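PDB 4PVA: GH62 hydrolase from Scytalidium thermophilum, which is an alpha-L-arabinofuranosidase of glycoside hydrolase family 62 that probably removes arabinose side groups from arabinoxylan. Local coordinates for residues A[61-66]-A[70-75]. Numbering follows the deposited sequence.
With PO4 (phosphate ion), chain D.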
loop_
_atom_site.group_PDB
_atom_site.type_symbol
_atom_site.label_atom_id
_atom_site.label_comp_id
_atom_site.label_asym_id
_atom_site.label_seq_id
_atom_site.Cartn_x
_atom_site.Cartn_y
_atom_site.Cartn_z
ATOM N N ALA A 61 -5.504 -3.410 7.802
ATOM C CA ALA A 61 -6.435 -2.892 6.821
ATOM C C ALA A 61 -7.231 -1.742 7.407
ATOM O O ALA A 61 -7.233 -1.548 8.637
ATOM C CB ALA A 61 -7.381 -3.994 6.335
ATOM N N SER A 62 -7.913 -0.979 6.567
ATOM C CA SER A 62 -8.782 0.070 7.047
ATOM C C SER A 62 -10.200 -0.370 7.045
ATOM O O SER A 62 -10.651 -1.132 6.203
ATOM C CB SER A 62 -8.669 1.318 6.231
ATOM O OG SER A 62 -7.313 1.801 6.304
ATOM N N THR A 63 -10.928 0.116 8.028
ATOM C CA THR A 63 -12.379 0.027 8.076
ATOM C C THR A 63 -12.941 1.305 7.500
ATOM O O THR A 63 -12.457 2.400 7.808
ATOM C CB THR A 63 -12.893 -0.204 9.513
ATOM O OG1 THR A 63 -12.485 0.902 10.341
ATOM C CG2 THR A 63 -12.348 -1.466 10.069
ATOM N N ALA A 64 -13.976 1.185 6.664
ATOM C CA ALA A 64 -14.606 2.334 6.060
ATOM C C ALA A 64 -16.101 2.269 6.236
ATOM O O ALA A 64 -16.694 1.214 6.012
ATOM C CB ALA A 64 -14.266 2.375 4.587
ATOM N N LYS A 65 -16.681 3.406 6.583
ATOM C CA LYS A 65 -18.136 3.582 6.602
ATOM C C LYS A 65 -18.345 5.072 6.372
ATOM O O LYS A 65 -17.417 5.848 6.418
ATOM C CB LYS A 65 -18.764 3.061 7.908
ATOM C CG LYS A 65 -18.028 3.520 9.150
ATOM C CD LYS A 65 -18.716 3.010 10.419
ATOM C CE LYS A 65 -17.870 3.290 11.645
ATOM N NZ LYS A 65 -18.528 2.908 12.922
ATOM N N SER A 66 -19.593 5.477 6.187
ATOM C CA SER A 66 -19.863 6.896 6.016
ATOM C C SER A 66 -19.368 7.739 7.195
ATOM O O SER A 66 -18.940 8.852 7.006
ATOM C CB SER A 66 -21.341 7.131 5.702
ATOM O OG SER A 66 -21.605 6.636 4.386
ATOM N N ASN A 70 -10.959 3.983 10.283
ATOM C CA ASN A 70 -9.960 3.596 11.260
ATOM C C ASN A 70 -9.335 2.267 10.772
ATOM O O ASN A 70 -9.447 1.980 9.567
ATOM C CB ASN A 70 -10.561 3.571 12.657
ATOM C CG ASN A 70 -9.515 3.716 13.744
ATOM O OD1 ASN A 70 -8.885 2.731 14.120
ATOM N ND2 ASN A 70 -9.439 4.883 14.354
HETATM N N MSE A 71 -8.611 1.524 11.597
HETATM C CA MSE A 71 -7.821 0.386 11.112
HETATM C C MSE A 71 -7.973 -0.822 12.002
HETATM O O MSE A 71 -8.314 -0.707 13.205
HETATM C CB MSE A 71 -6.332 0.779 10.936
HETATM C CG MSE A 71 -6.177 1.972 9.981
HETATM SE SE MSE A 71 -4.332 2.469 9.674
HETATM C CE MSE A 71 -3.851 2.852 11.541
ATOM N N VAL A 72 -7.692 -1.959 11.403
ATOM C CA VAL A 72 -7.761 -3.254 12.078
ATOM C C VAL A 72 -6.499 -4.037 11.827
ATOM O O VAL A 72 -5.862 -3.872 10.774
ATOM C CB VAL A 72 -8.943 -4.138 11.622
ATOM C CG1 VAL A 72 -10.245 -3.596 12.154
ATOM C CG2 VAL A 72 -8.993 -4.364 10.109
ATOM N N TYR A 73 -6.147 -4.894 12.772
ATOM C CA TYR A 73 -5.138 -5.903 12.608
ATOM C C TYR A 73 -5.794 -7.286 12.739
ATOM O O TYR A 73 -6.640 -7.488 13.620
ATOM C CB TYR A 73 -4.046 -5.740 13.669
ATOM C CG TYR A 73 -3.167 -6.949 13.813
ATOM C CD1 TYR A 73 -2.146 -7.203 12.911
ATOM C CD2 TYR A 73 -3.392 -7.865 14.835
ATOM C CE1 TYR A 73 -1.344 -8.319 13.022
ATOM C CE2 TYR A 73 -2.610 -9.002 14.953
ATOM C CZ TYR A 73 -1.590 -9.236 14.062
ATOM O OH TYR A 73 -0.827 -10.387 14.206
ATOM N N PHE A 74 -5.345 -8.237 11.940
ATOM C CA PHE A 74 -5.723 -9.622 12.124
ATOM C C PHE A 74 -4.643 -10.535 11.546
ATOM O O PHE A 74 -3.825 -10.116 10.731
ATOM C CB PHE A 74 -7.102 -9.903 11.524
ATOM C CG PHE A 74 -7.240 -9.593 10.060
ATOM C CD1 PHE A 74 -7.431 -8.286 9.613
ATOM C CD2 PHE A 74 -7.209 -10.606 9.123
ATOM C CE1 PHE A 74 -7.592 -8.026 8.264
ATOM C CE2 PHE A 74 -7.353 -10.332 7.763
ATOM C CZ PHE A 74 -7.548 -9.038 7.343
ATOM N N ASN A 75 -4.675 -11.811 11.950
ATOM C CA ASN A 75 -3.760 -12.783 11.425
ATOM C C ASN A 75 -4.486 -14.087 11.136
ATOM O O ASN A 75 -5.607 -14.300 11.610
ATOM C CB ASN A 75 -2.533 -12.974 12.329
ATOM C CG ASN A 75 -2.894 -13.495 13.714
ATOM O OD1 ASN A 75 -3.485 -14.573 13.858
ATOM N ND2 ASN A 75 -2.533 -12.760 14.725
HETATM P P PO4 D . -15.244 2.694 14.698
HETATM O O1 PO4 D . -14.318 3.725 14.069
HETATM O O2 PO4 D . -16.645 3.213 15.004
HETATM O O3 PO4 D . -15.397 1.600 13.720
HETATM O O4 PO4 D . -14.620 2.206 15.982
#
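Thr63 lays its methyl CG2 obliquely against CG1 of Val72, the two carbons 3.6 Å apart on one face of the hairpin formed by strands 56-65 and 68-76, the middle strands of a four-stranded blade in the five-bladed beta-propeller. Both are beta-branched, a shape at home in extended chain; chi1 of 61° sets the threonine OG1 between its backbone N and carbonyl carbon, close to the Asn70 backbone, and leaves CG2 for Val72. Ala61 continues the patch: its small CB sits 4.1 Å from Val72 CG2 and near the plane of the Phe74 ring, at its edge, while Ile45 of strand 44-53 covers Ala61 and Thr63.

Four backbone hydrogen bonds join the hydrogen-bonded pairs Ala61-Val72 and Thr63-Asn70. The straightest runs from Val72 N to Ala61 O (2.8 Å, 165°); that from Thr63 N reaches Asn70 O from above the carbonyl plane. Between these pairs, the non-hydrogen-bonded pair Ser62-Met71 (selenomethionine) puts its side chains on the opposite face, where Ser62 OG lies 3.9 Å from Met71 CG but spends its polarity on Asp47 and Ala102 N; Pro103 of the next blade covers both residues. In Asn70, chi1 of -157° places the amide and its turn brings OD1 back over Met71 N, which donates from above the amide plane (2.8 Å); ND2 binds the carbonyls of Gly96 and Gly98.

Beyond the paired residues, the Lys65 chain, extended beyond CG, lets NZ donate a hydrogen bond to O2 of a phosphate ion (2.8 Å), probably from the crystallisation liquor, and another to the carbonyl of Arg40. A methionine in its place would probably leave both without this ammonium donor. Each hairpin face thus mixes apolar contacts with a polar group bonded outside it, Ser62 on one and Asn70 on the other.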